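Local coordinates for putative nucleolar GTP-binding protein 1 (PDB 2QU8) that probably binds and hydrolyses GTP as a Ras-like G domain of the NOG1 family, and is seen here with GDP bound, at residues Asn65-His70 / Ile80-Gly85; Thr31-Gly36 / Gly85-Ala90; Pro23-His28 / Ala106-Val111; Pro27-Ile32 / Leu75-Ile80; Met46-Arg51 / Val190-Ala195. All coordinates share one frame; numbering follows the deposited sequence.

Contact 1 (Asn65-His70 / Ile80-Gly85); sequences NLYVGH and IIDTPG
Tyr-67 and Pro-84 cross at about a right angle where 65-70 meets 80-85. The tyrosine turns its edge, not a face, to the proline: CE2 lies 3.9 Å from Pro-84 CG, and Asp-82 O sits near the same edge in the ring plane. With CG beside the backbone N (chi1 -62°), the ring leans toward the end of the partner strand where Pro-84 stands. The other two pairs run alongside one another. Leu-66 and Thr-83 point the same way, with Leu-66 CD1 3.7 Å from Thr-83 CG2, while Val-68 CG1 and Ile-81 CG1 are 4.2 Å apart at a non-hydrogen-bonded position. Val-68 and Ile-81 share the face on which Ile-25 packs, with Thr-31 beside Ile-81 on the next strand; Tyr-67, Ile-80 and Asp-82 look the opposite way, onto helix 42-49.

Four backbone bonds fix this register. The Tyr-67/Asp-82 pair closes with Tyr-67 N to Asp-82 O at 2.9 Å and the reverse bond, and Gly-69 N to Ile-80 O at 2.8 Å is likewise returned. Ile-80 CG2 lies 3.8 Å from Gly-69 O, close over the glycine backbone. Beyond the last pair the strands part, and a water donates to both Asn-65 O and Pro-84 O.

The 160° angle makes the strands antiparallel, and the short link between 66-73 and 76-82 makes them a beta hairpin. Asp-82 to Gly-85 reads as the DxxG (G3) motif of GTPases, consistent with the Asp-82 side chain lying about 4 Å from the bound GDP.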
# COMPACT_ATOMS: atom_id res chain seq x y z
N ASN A 65 8.95 15.59 -1.43
CA ASN A 65 7.52 15.90 -1.37
C ASN A 65 6.66 14.71 -0.94
O ASN A 65 6.78 13.61 -1.49
CB ASN A 65 7.03 16.47 -2.71
CG ASN A 65 7.02 18.00 -2.73
OD1 ASN A 65 7.23 18.65 -1.71
ND2 ASN A 65 6.76 18.58 -3.90
N LEU A 66 5.82 14.95 0.05
CA LEU A 66 4.86 13.96 0.53
C LEU A 66 3.48 14.37 0.03
O LEU A 66 3.14 15.55 0.03
CB LEU A 66 4.93 13.87 2.06
CG LEU A 66 3.94 13.07 2.90
CD1 LEU A 66 4.67 12.33 4.01
CD2 LEU A 66 2.87 13.98 3.47
N TYR A 67 2.69 13.40 -0.41
CA TYR A 67 1.38 13.69 -0.98
C TYR A 67 0.27 13.01 -0.19
O TYR A 67 0.37 11.81 0.11
CB TYR A 67 1.33 13.24 -2.44
CG TYR A 67 2.32 13.96 -3.31
CD1 TYR A 67 1.96 15.12 -3.98
CD2 TYR A 67 3.63 13.49 -3.45
CE1 TYR A 67 2.87 15.80 -4.78
CE2 TYR A 67 4.55 14.16 -4.24
CZ TYR A 67 4.15 15.32 -4.90
OH TYR A 67 5.04 16.00 -5.70
N VAL A 68 -0.75 13.78 0.17
CA VAL A 68 -1.91 13.24 0.88
C VAL A 68 -3.19 13.54 0.10
O VAL A 68 -3.66 14.68 0.07
CB VAL A 68 -2.07 13.79 2.32
CG1 VAL A 68 -3.16 13.02 3.06
CG2 VAL A 68 -0.77 13.71 3.09
N GLY A 69 -3.73 12.51 -0.54
CA GLY A 69 -5.03 12.60 -1.20
C GLY A 69 -6.13 12.30 -0.20
O GLY A 69 -5.90 11.63 0.80
N HIS A 70 -7.33 12.81 -0.48
CA HIS A 70 -8.50 12.60 0.38
C HIS A 70 -9.69 12.10 -0.42
O HIS A 70 -9.92 12.55 -1.55
CB HIS A 70 -8.88 13.90 1.09
CG HIS A 70 -7.76 14.50 1.89
ND1 HIS A 70 -7.51 14.15 3.20
CD2 HIS A 70 -6.80 15.40 1.56
CE1 HIS A 70 -6.46 14.82 3.65
NE2 HIS A 70 -6.01 15.58 2.67
N ILE A 80 -5.08 8.99 1.33
CA ILE A 80 -4.19 8.10 0.62
C ILE A 80 -2.86 8.82 0.43
O ILE A 80 -2.80 9.93 -0.09
CB ILE A 80 -4.84 7.56 -0.70
CG1 ILE A 80 -3.86 6.65 -1.45
CG2 ILE A 80 -5.43 8.72 -1.57
CD1 ILE A 80 -4.52 5.77 -2.52
N ILE A 81 -1.79 8.19 0.91
CA ILE A 81 -0.48 8.83 0.99
C ILE A 81 0.52 8.22 0.02
O ILE A 81 0.64 7.00 -0.10
CB ILE A 81 0.07 8.81 2.45
CG1 ILE A 81 -0.93 9.49 3.39
CG2 ILE A 81 1.42 9.52 2.54
CD1 ILE A 81 -0.63 9.30 4.86
N ASP A 82 1.25 9.10 -0.67
CA ASP A 82 2.29 8.71 -1.61
C ASP A 82 3.56 9.42 -1.15
O ASP A 82 3.56 10.64 -0.97
CB ASP A 82 1.89 9.13 -3.04
CG ASP A 82 2.88 8.66 -4.11
OD1 ASP A 82 3.48 7.58 -3.96
OD2 ASP A 82 3.05 9.36 -5.13
N THR A 83 4.63 8.66 -0.94
CA THR A 83 5.90 9.22 -0.50
C THR A 83 7.02 8.84 -1.45
O THR A 83 7.83 7.96 -1.13
CB THR A 83 6.28 8.77 0.94
OG1 THR A 83 6.19 7.34 1.03
CG2 THR A 83 5.33 9.37 1.94
N PRO A 84 7.07 9.47 -2.64
CA PRO A 84 8.14 9.10 -3.57
C PRO A 84 9.51 9.37 -2.94
O PRO A 84 9.69 10.38 -2.24
CB PRO A 84 7.88 9.98 -4.79
CG PRO A 84 6.96 11.06 -4.33
CD PRO A 84 6.19 10.52 -3.17
N GLY A 85 10.44 8.45 -3.14
CA GLY A 85 11.77 8.54 -2.55
C GLY A 85 11.93 7.75 -1.26
O GLY A 85 13.04 7.42 -0.87
O HOH W 1 8.06 11.70 -0.47

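Contact 2 (Thr31-Gly36 / Gly85-Ala90); sequences TIILSG and GLLDRA
With Ser-35 OG opposite the backbone N (chi1 -180°), the hydroxyl is directed at the carbonyl of Leu-87, whose own extended branch (chi2 179°) carries CD1 to Ile-33 of strand 30-35. The contact joins this strand, at the point where it runs into the probable P-loop (Walker A), to the loop behind the DxxG sequence, the switch II region of Ras-like GTPases.

One carbonyl does most of the polar work. Leu-87 O accepts from Ser-35 OG at 2.8 Å, in the carbonyl plane and on a lone pair, and from Gly-36 N at 3.1 Å with a nearly straight 167° N-H...O angle. These two bonds satisfy a buried oxygen and tie the loop to the strand end. Beside them the Leu-87 and Ile-33 side chains meet at a slant, Leu-87 CD1 3.7 Å from Ile-33 CG2, with Ile-102 of helix 96-106 also against the leucine. Asp-88 places its CA 3.1 Å from Gly-36 O in a CA-H...O contact, and that same oxygen also takes Lys-42 NZ.

The carboxylate of Asp-88 turns away to brace its own loop. Arg-89 grips it side-on in a salt bridge, NE to Asp-88 OD1 at 2.7 Å and NH2 to OD2; Gly-85 N reaches Asp-88 OD2 at 2.9 Å from the opposite face of the carboxylate plane.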
# COMPACT_ATOMS: atom_id res chain seq x y z
N THR A 31 -6.29 5.23 6.32
CA THR A 31 -5.31 5.59 5.31
C THR A 31 -4.94 4.43 4.39
O THR A 31 -4.71 3.30 4.85
CB THR A 31 -4.00 6.10 5.98
OG1 THR A 31 -4.30 7.21 6.85
CG2 THR A 31 -2.95 6.54 4.94
N ILE A 32 -4.86 4.71 3.10
CA ILE A 32 -4.13 3.83 2.19
C ILE A 32 -2.70 4.36 2.03
O ILE A 32 -2.49 5.51 1.63
CB ILE A 32 -4.85 3.67 0.82
CG1 ILE A 32 -6.25 3.08 1.01
CG2 ILE A 32 -4.05 2.77 -0.10
CD1 ILE A 32 -7.12 3.22 -0.22
N ILE A 33 -1.72 3.53 2.36
CA ILE A 33 -0.32 3.89 2.21
C ILE A 33 0.18 3.30 0.91
O ILE A 33 0.25 2.08 0.77
CB ILE A 33 0.53 3.36 3.40
CG1 ILE A 33 -0.01 3.94 4.71
CG2 ILE A 33 2.03 3.67 3.19
CD1 ILE A 33 0.32 3.09 5.95
N LEU A 34 0.51 4.16 -0.05
CA LEU A 34 1.01 3.68 -1.34
C LEU A 34 2.49 3.36 -1.29
O LEU A 34 3.30 4.13 -0.75
CB LEU A 34 0.71 4.68 -2.46
CG LEU A 34 -0.74 4.77 -2.92
CD1 LEU A 34 -0.93 6.07 -3.69
CD2 LEU A 34 -1.13 3.56 -3.77
N SER A 35 2.84 2.23 -1.90
CA SER A 35 4.23 1.78 -2.00
C SER A 35 4.44 1.04 -3.32
O SER A 35 3.48 0.59 -3.95
CB SER A 35 4.56 0.89 -0.79
OG SER A 35 5.91 0.43 -0.84
N GLY A 36 5.69 0.93 -3.75
CA GLY A 36 6.01 0.36 -5.05
C GLY A 36 7.11 1.13 -5.74
O GLY A 36 7.36 2.29 -5.40
N GLY A 85 10.44 8.45 -3.14
CA GLY A 85 11.77 8.54 -2.55
C GLY A 85 11.93 7.75 -1.26
O GLY A 85 13.04 7.42 -0.87
N LEU A 86 10.81 7.44 -0.59
CA LEU A 86 10.87 6.67 0.66
C LEU A 86 10.37 5.22 0.54
O LEU A 86 11.08 4.28 0.90
CB LEU A 86 10.12 7.39 1.78
CG LEU A 86 10.65 8.74 2.28
CD1 LEU A 86 9.76 9.25 3.40
CD2 LEU A 86 12.08 8.62 2.76
N LEU A 87 9.16 5.05 0.03
CA LEU A 87 8.54 3.73 -0.03
C LEU A 87 8.56 3.12 -1.44
O LEU A 87 7.73 2.26 -1.79
CB LEU A 87 7.12 3.79 0.56
CG LEU A 87 7.07 4.17 2.04
CD1 LEU A 87 5.64 4.24 2.54
CD2 LEU A 87 7.88 3.19 2.90
N ASP A 88 9.54 3.56 -2.22
CA ASP A 88 9.70 3.11 -3.61
C ASP A 88 11.07 2.48 -3.85
O ASP A 88 11.41 2.13 -4.98
CB ASP A 88 9.49 4.28 -4.59
CG ASP A 88 10.43 5.46 -4.34
OD1 ASP A 88 11.23 5.42 -3.37
OD2 ASP A 88 10.37 6.42 -5.14
N ARG A 89 11.85 2.33 -2.78
CA ARG A 89 13.17 1.73 -2.86
C ARG A 89 13.56 1.09 -1.52
O ARG A 89 12.99 1.42 -0.48
CB ARG A 89 14.22 2.77 -3.31
CG ARG A 89 14.31 4.02 -2.44
CD ARG A 89 14.88 5.18 -3.24
NE ARG A 89 13.84 5.80 -4.06
CZ ARG A 89 14.06 6.45 -5.20
NH1 ARG A 89 15.30 6.58 -5.68
NH2 ARG A 89 13.04 6.97 -5.87
N ALA A 90 14.53 0.18 -1.56
CA ALA A 90 14.97 -0.55 -0.38
C ALA A 90 15.54 0.38 0.68
O ALA A 90 16.02 1.47 0.38
CB ALA A 90 15.97 -1.66 -0.76

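Contact 3 (Pro23-His28 / Ala106-Val111); sequences PSINPH and AHINGV
Asn-109 meets both Pro-27 and His-28, using its backbone and its side chain on successive carbonyls. Asn-109 N donates to Pro-27 O at 3.0 Å. Its ND2 donates to His-28 O at 2.9 Å along an almost straight 177° path; that oxygen lies in the amide plane of Asn-109, yet the donor approaches from above the His-28 carbonyl plane. The other end of the amide is occupied too, since Asn-109 OD1 accepts from Gln-207 NE2 of helix 192-222. A chi1 of 178° points the amide between His-28 and this helix, and its two ends take one partner each.

The loop is also shaped from within. Asn-26 OD1 takes His-28 N at 2.9 Å, an Asx turn, while Asn-26 O accepts from Gln-79 NE2. Asn-109 is itself the centre of an inverse gamma turn, closed by a weak bond from Gly-110 N to Ile-108 O.

Hydrocarbon fills in beside the polar pairs: Ile-108 CD1 lies 3.7 Å from Pro-27 CB and 3.9 Å from Ile-25 CG2, the two isoleucines crossing at about a right angle. This near-surface contact thus joins the loop that leads into strand 30-35 to the turn between helix 96-106 and strand 110-117, with helix 192-222 closing on Asn-109.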
# COMPACT_ATOMS: atom_id res chain seq x y z
N PRO A 23 5.07 14.98 8.28
CA PRO A 23 4.60 16.33 7.97
C PRO A 23 3.09 16.39 7.83
O PRO A 23 2.54 15.85 6.87
CB PRO A 23 5.28 16.65 6.63
CG PRO A 23 5.52 15.34 6.00
CD PRO A 23 5.71 14.34 7.11
N SER A 24 2.42 17.03 8.79
CA SER A 24 0.98 17.29 8.72
C SER A 24 0.13 16.11 8.23
O SER A 24 -0.68 16.26 7.32
CB SER A 24 0.71 18.55 7.88
N ILE A 25 0.34 14.94 8.82
CA ILE A 25 -0.51 13.78 8.56
C ILE A 25 -1.28 13.46 9.84
O ILE A 25 -0.70 13.37 10.92
CB ILE A 25 0.31 12.52 8.15
CG1 ILE A 25 1.08 12.76 6.85
CG2 ILE A 25 -0.61 11.29 8.02
CD1 ILE A 25 2.00 11.60 6.45
N ASN A 26 -2.59 13.28 9.72
CA ASN A 26 -3.37 12.77 10.83
C ASN A 26 -3.21 11.24 10.95
O ASN A 26 -3.66 10.51 10.07
CB ASN A 26 -4.84 13.16 10.72
CG ASN A 26 -5.60 12.91 12.00
OD1 ASN A 26 -5.63 11.78 12.51
ND2 ASN A 26 -6.21 13.95 12.54
N PRO A 27 -2.59 10.77 12.04
CA PRO A 27 -2.28 9.34 12.20
C PRO A 27 -3.50 8.46 12.49
O PRO A 27 -3.41 7.23 12.40
CB PRO A 27 -1.31 9.32 13.38
CG PRO A 27 -1.73 10.49 14.20
CD PRO A 27 -2.15 11.55 13.21
N HIS A 28 -4.63 9.08 12.83
CA HIS A 28 -5.84 8.36 13.22
C HIS A 28 -6.82 8.13 12.07
O HIS A 28 -7.66 7.22 12.14
CB HIS A 28 -6.54 9.09 14.37
CG HIS A 28 -5.62 9.47 15.50
ND1 HIS A 28 -5.27 8.60 16.51
CD2 HIS A 28 -5.00 10.65 15.79
CE1 HIS A 28 -4.47 9.22 17.36
NE2 HIS A 28 -4.29 10.46 16.95
N ALA A 106 4.54 3.88 8.95
CA ALA A 106 4.19 2.49 9.24
C ALA A 106 3.35 2.33 10.50
O ALA A 106 2.76 1.27 10.72
CB ALA A 106 5.46 1.65 9.34
N HIS A 107 3.27 3.38 11.32
CA HIS A 107 2.48 3.36 12.55
C HIS A 107 1.13 4.08 12.44
O HIS A 107 0.42 4.22 13.44
CB HIS A 107 3.29 3.91 13.73
CG HIS A 107 4.31 2.95 14.25
ND1 HIS A 107 5.57 2.83 13.70
CD2 HIS A 107 4.25 2.06 15.26
CE1 HIS A 107 6.24 1.90 14.36
NE2 HIS A 107 5.47 1.42 15.31
N ILE A 108 0.78 4.54 11.24
CA ILE A 108 -0.51 5.20 10.98
C ILE A 108 -1.63 4.16 10.90
O ILE A 108 -1.37 2.97 10.75
CB ILE A 108 -0.46 6.01 9.64
CG1 ILE A 108 0.74 6.97 9.60
CG2 ILE A 108 -1.77 6.75 9.37
CD1 ILE A 108 0.54 8.31 10.28
N ASN A 109 -2.88 4.62 11.02
CA ASN A 109 -4.07 3.77 10.88
C ASN A 109 -4.29 3.42 9.40
O ASN A 109 -5.20 3.95 8.76
CB ASN A 109 -5.29 4.50 11.49
CG ASN A 109 -6.60 3.72 11.35
OD1 ASN A 109 -6.61 2.52 11.08
ND2 ASN A 109 -7.71 4.41 11.56
N GLY A 110 -3.46 2.53 8.87
CA GLY A 110 -3.47 2.28 7.43
C GLY A 110 -3.36 0.85 6.91
O GLY A 110 -2.97 -0.08 7.63
N VAL A 111 -3.73 0.70 5.64
CA VAL A 111 -3.51 -0.52 4.87
C VAL A 111 -2.51 -0.17 3.77
O VAL A 111 -2.54 0.94 3.24
CB VAL A 111 -4.85 -1.04 4.27
CG1 VAL A 111 -5.51 0.01 3.38
CG2 VAL A 111 -4.65 -2.32 3.48

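Contact 4 (Pro27-Ile32 / Leu75-Ile80); sequences PHKKTI and LNKYQI
Thr-31 OG1 is held by two hydrogen bonds: it accepts from Gln-79 NE2 at 2.8 Å, across the contact, and donates to Lys-29 O at 2.7 Å. The glutamine gets there with CG set between its backbone N and carbonyl carbon (chi1 58°) and an extended chain beyond, and its amide lies nearly in plane with the threonine oxygen. The same NE2 donates to Asn-26 O, so both directions of the amide nitrogen are used.

The backbones pair as parallel strands, 30-32 against 76-80, central in the sheet as in Ras-like G domains: Gln-79 N bonds to Lys-30 O and Ile-32 N to Gln-79 O, each at 2.9 Å. Ile-32 CB packs alongside Ile-80 CG1 on the face that also carries Lys-30 and Tyr-78.

There Lys-30 bends at chi3 and chi4 and lays its chain across the tyrosine. CE sits over one ring face, 4.0 Å from the centroid, in a CH-pi contact, while Tyr-78 OH is hydrogen-bonded to Lys-204 NZ. Lys-30 NZ itself reaches a water, 2.8 Å away, that donates to Lys-77 O.

Lys-29, by contrast, runs straight out over Gln-79, and its NZ makes weak bonds to Tyr-78 O and, outside the segments, to His-70 ND1. Lys-77 NZ is 4.3 Å from Lys-29 NZ; the closeness of the two ammonium groups could lower the proton affinity of either lysine.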
# COMPACT_ATOMS: atom_id res chain seq x y z
N PRO A 27 -2.59 10.77 12.04
CA PRO A 27 -2.28 9.34 12.20
C PRO A 27 -3.50 8.46 12.49
O PRO A 27 -3.41 7.23 12.40
CB PRO A 27 -1.31 9.32 13.38
CG PRO A 27 -1.73 10.49 14.20
CD PRO A 27 -2.15 11.55 13.21
N HIS A 28 -4.63 9.08 12.83
CA HIS A 28 -5.84 8.36 13.22
C HIS A 28 -6.82 8.13 12.07
O HIS A 28 -7.66 7.22 12.14
CB HIS A 28 -6.54 9.09 14.37
CG HIS A 28 -5.62 9.47 15.50
ND1 HIS A 28 -5.27 8.60 16.51
CD2 HIS A 28 -5.00 10.65 15.79
CE1 HIS A 28 -4.47 9.22 17.36
NE2 HIS A 28 -4.29 10.46 16.95
N LYS A 29 -6.72 8.93 11.02
CA LYS A 29 -7.61 8.80 9.86
C LYS A 29 -7.29 7.51 9.10
O LYS A 29 -6.13 7.17 8.90
CB LYS A 29 -7.50 10.01 8.93
CG LYS A 29 -8.69 10.20 7.96
CD LYS A 29 -8.45 11.32 6.94
CE LYS A 29 -9.76 11.83 6.33
NZ LYS A 29 -9.54 12.70 5.11
N LYS A 30 -8.33 6.80 8.67
CA LYS A 30 -8.17 5.63 7.81
C LYS A 30 -7.34 6.00 6.57
O LYS A 30 -7.64 6.98 5.88
CB LYS A 30 -9.54 5.08 7.40
CG LYS A 30 -10.37 4.57 8.57
CD LYS A 30 -11.70 3.99 8.10
CE LYS A 30 -12.68 5.06 7.68
NZ LYS A 30 -13.00 5.99 8.80
N THR A 31 -6.29 5.23 6.32
CA THR A 31 -5.31 5.59 5.31
C THR A 31 -4.94 4.43 4.39
O THR A 31 -4.71 3.30 4.85
CB THR A 31 -4.00 6.10 5.98
OG1 THR A 31 -4.30 7.21 6.85
CG2 THR A 31 -2.95 6.54 4.94
N ILE A 32 -4.86 4.71 3.10
CA ILE A 32 -4.13 3.83 2.19
C ILE A 32 -2.70 4.36 2.03
O ILE A 32 -2.49 5.51 1.63
CB ILE A 32 -4.85 3.67 0.82
CG1 ILE A 32 -6.25 3.08 1.01
CG2 ILE A 32 -4.05 2.77 -0.10
CD1 ILE A 32 -7.12 3.22 -0.22
N LEU A 75 -19.64 6.72 3.38
CA LEU A 75 -19.83 7.65 4.51
C LEU A 75 -18.61 7.83 5.42
O LEU A 75 -18.67 8.55 6.42
CB LEU A 75 -21.07 7.28 5.33
CG LEU A 75 -22.39 7.17 4.56
CD1 LEU A 75 -23.53 6.79 5.50
CD2 LEU A 75 -22.70 8.46 3.81
N ASN A 76 -17.50 7.18 5.07
CA ASN A 76 -16.27 7.27 5.84
C ASN A 76 -15.21 8.07 5.09
O ASN A 76 -15.13 8.02 3.87
CB ASN A 76 -15.74 5.87 6.17
CG ASN A 76 -16.63 5.11 7.12
OD1 ASN A 76 -16.44 5.17 8.34
ND2 ASN A 76 -17.62 4.41 6.58
N LYS A 77 -14.41 8.81 5.84
CA LYS A 77 -13.37 9.65 5.26
C LYS A 77 -12.01 8.95 5.24
O LYS A 77 -11.57 8.37 6.24
CB LYS A 77 -13.30 10.99 5.98
CG LYS A 77 -14.49 11.91 5.70
CD LYS A 77 -14.29 13.30 6.29
CE LYS A 77 -13.30 14.13 5.47
NZ LYS A 77 -12.73 15.27 6.27
N TYR A 78 -11.35 9.00 4.08
CA TYR A 78 -10.06 8.34 3.90
C TYR A 78 -8.99 9.31 3.43
O TYR A 78 -9.28 10.31 2.78
CB TYR A 78 -10.19 7.21 2.88
CG TYR A 78 -10.99 6.02 3.36
CD1 TYR A 78 -10.37 4.93 3.96
CD2 TYR A 78 -12.38 5.97 3.18
CE1 TYR A 78 -11.10 3.84 4.41
CE2 TYR A 78 -13.12 4.87 3.62
CZ TYR A 78 -12.48 3.81 4.23
OH TYR A 78 -13.20 2.72 4.67
N GLN A 79 -7.75 8.99 3.77
CA GLN A 79 -6.62 9.61 3.10
C GLN A 79 -5.80 8.56 2.36
O GLN A 79 -5.83 7.38 2.69
CB GLN A 79 -5.77 10.42 4.07
CG GLN A 79 -5.21 9.65 5.25
CD GLN A 79 -4.73 10.56 6.37
OE1 GLN A 79 -4.98 11.76 6.37
NE2 GLN A 79 -4.02 9.98 7.34
N ILE A 80 -5.08 8.99 1.33
CA ILE A 80 -4.19 8.10 0.62
C ILE A 80 -2.86 8.82 0.43
O ILE A 80 -2.80 9.93 -0.09
CB ILE A 80 -4.84 7.56 -0.70
CG1 ILE A 80 -3.86 6.65 -1.45
CG2 ILE A 80 -5.43 8.72 -1.57
CD1 ILE A 80 -4.52 5.77 -2.52
O HOH W 2 -11.11 8.04 8.87

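Contact 5 (Met46-Arg51 / Val190-Ala195); sequences MNIVSR and VGVEQA
Val-192 CG1 fits against two neighbours of the facing helix, 3.8 Å from Ile-48 CG2 and 3.9 Å from Val-49 CG1. Rotamers decide which branches are offered. Val-192 holds CG1 anti to its backbone N (chi1 168°), aiming this methyl at helix 42-49; Ile-48 presents its short CG2 branch and crosses the valine at about a right angle, while Val-49 meets it obliquely.

The polar contact is made by the next residue of the second helix, Glu-193, with Arg-51. Arg-51 folds back at chi2 (-62°), bringing NH2 to Ile-48 O at 2.8 Å; this oxygen lies in the guanidinium plane, though NH2 itself approaches from above the carbonyl plane. Arg-51 N reaches Ile-48 O from the opposite face, so the carbonyl accepts twice. Glu-193, bent at chi2 as well, extends OE2 to 3.5 Å from Arg-51 NH2, at the guanidinium edge. This salt bridge is weak as a hydrogen bond, and the carboxylate and guanidinium planes stand 82° apart. The firmer grip on the arginine is therefore from its own helix end.

That end is a Schellman motif, with Arg-51 at positive phi. Just before it, Ser-50 OG folds back to Met-46 O at 2.7 Å, while Ser-50 N approaches that carbonyl from its other face. On the partner side Gly-191 is the N-cap residue, its O accepting from Ala-195 N at 2.9 Å.

Phe-45 also touches Val-192 and Ala-195. The end of the helix following the P-loop thus lies against the start of the C-terminal helix 192-222, an arrangement characteristic of Ras-like G domains.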
# COMPACT_ATOMS: atom_id res chain seq x y z
N MET A 46 -3.34 7.61 -6.67
CA MET A 46 -3.74 8.58 -5.68
C MET A 46 -4.63 9.67 -6.29
O MET A 46 -5.70 9.98 -5.75
CB MET A 46 -2.50 9.22 -5.03
CG MET A 46 -2.85 10.41 -4.16
SD MET A 46 -1.36 11.22 -3.60
CE MET A 46 -0.74 11.90 -5.14
N ASN A 47 -4.19 10.25 -7.40
CA ASN A 47 -4.95 11.32 -8.08
C ASN A 47 -6.34 10.91 -8.57
O ASN A 47 -7.30 11.67 -8.42
CB ASN A 47 -4.15 11.91 -9.23
CG ASN A 47 -3.06 12.83 -8.75
OD1 ASN A 47 -1.90 12.69 -9.13
ND2 ASN A 47 -3.42 13.77 -7.89
N ILE A 48 -6.44 9.72 -9.15
CA ILE A 48 -7.72 9.20 -9.61
C ILE A 48 -8.74 9.07 -8.47
O ILE A 48 -9.84 9.64 -8.54
CB ILE A 48 -7.54 7.88 -10.37
CG1 ILE A 48 -6.84 8.15 -11.70
CG2 ILE A 48 -8.88 7.18 -10.62
CD1 ILE A 48 -6.13 6.96 -12.27
N VAL A 49 -8.38 8.34 -7.42
CA VAL A 49 -9.31 8.02 -6.33
C VAL A 49 -9.65 9.22 -5.46
O VAL A 49 -10.71 9.27 -4.85
CB VAL A 49 -8.85 6.81 -5.46
CG1 VAL A 49 -8.60 5.58 -6.34
CG2 VAL A 49 -7.59 7.15 -4.63
N SER A 50 -8.76 10.20 -5.39
CA SER A 50 -9.01 11.38 -4.58
C SER A 50 -9.57 12.56 -5.40
O SER A 50 -9.81 13.63 -4.85
CB SER A 50 -7.74 11.81 -3.85
OG SER A 50 -6.81 12.29 -4.77
N ARG A 51 -9.80 12.33 -6.70
CA ARG A 51 -10.16 13.39 -7.66
C ARG A 51 -9.22 14.58 -7.52
O ARG A 51 -9.66 15.74 -7.52
CB ARG A 51 -11.63 13.82 -7.50
CG ARG A 51 -12.64 12.68 -7.50
CD ARG A 51 -12.63 11.93 -8.82
NE ARG A 51 -13.79 11.06 -9.00
CZ ARG A 51 -13.74 9.73 -9.04
NH1 ARG A 51 -14.86 9.04 -9.22
NH2 ARG A 51 -12.59 9.08 -8.90
N VAL A 190 -9.96 1.06 -15.56
CA VAL A 190 -10.55 -0.26 -15.31
C VAL A 190 -9.97 -0.92 -14.05
O VAL A 190 -8.76 -1.05 -13.93
CB VAL A 190 -10.38 -1.19 -16.54
CG1 VAL A 190 -10.93 -2.58 -16.26
CG2 VAL A 190 -11.04 -0.59 -17.77
N GLY A 191 -10.85 -1.33 -13.14
CA GLY A 191 -10.45 -1.98 -11.89
C GLY A 191 -9.94 -1.09 -10.76
O GLY A 191 -9.70 -1.57 -9.65
N VAL A 192 -9.76 0.20 -11.04
CA VAL A 192 -9.18 1.13 -10.06
C VAL A 192 -10.06 1.31 -8.82
O VAL A 192 -9.60 1.19 -7.69
CB VAL A 192 -8.81 2.49 -10.69
CG1 VAL A 192 -8.48 3.52 -9.61
CG2 VAL A 192 -7.64 2.34 -11.65
N GLU A 193 -11.34 1.60 -9.05
CA GLU A 193 -12.29 1.75 -7.95
C GLU A 193 -12.46 0.46 -7.15
O GLU A 193 -12.51 0.49 -5.92
CB GLU A 193 -13.64 2.29 -8.46
CG GLU A 193 -13.58 3.76 -8.90
CD GLU A 193 -13.27 4.72 -7.74
OE1 GLU A 193 -13.77 4.46 -6.62
OE2 GLU A 193 -12.55 5.73 -7.95
N GLN A 194 -12.49 -0.67 -7.85
CA GLN A 194 -12.49 -1.99 -7.20
C GLN A 194 -11.30 -2.20 -6.27
O GLN A 194 -11.46 -2.68 -5.15
CB GLN A 194 -12.55 -3.12 -8.24
CG GLN A 194 -13.92 -3.34 -8.87
CD GLN A 194 -15.01 -3.68 -7.84
OE1 GLN A 194 -16.15 -3.22 -7.96
NE2 GLN A 194 -14.66 -4.45 -6.81
N ALA A 195 -10.10 -1.83 -6.74
CA ALA A 195 -8.87 -1.90 -5.94
C ALA A 195 -8.96 -1.04 -4.67
O ALA A 195 -8.53 -1.45 -3.59
CB ALA A 195 -7.68 -1.49 -6.77

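How the contacts relate
Contacts 1 to 4 all reach one sheet. Strand 76-82 serves contacts 1 and 4, and joins contact 2 through Ile-81 O to Leu-34 N (2.8 Å); strand 30-35 passes on to contact 3 through Ile-33 N to Val-111 O (2.9 Å). Helix 42-49 of contact 5 packs on one face of this sheet, where Met-46 SD comes within 3.5 Å of Tyr-67 CB of contact 1. Distance to GDP grades them: the Asp-82 side chain lies about 4 Å away, Gly-36 of contact 2 and the Ile-48 side chain of contact 5 about 7 Å, and the Ile-80 side chain of contact 4 about 11 Å. Contacts 3 and 5 do not touch, their centres being about 20 Å apart.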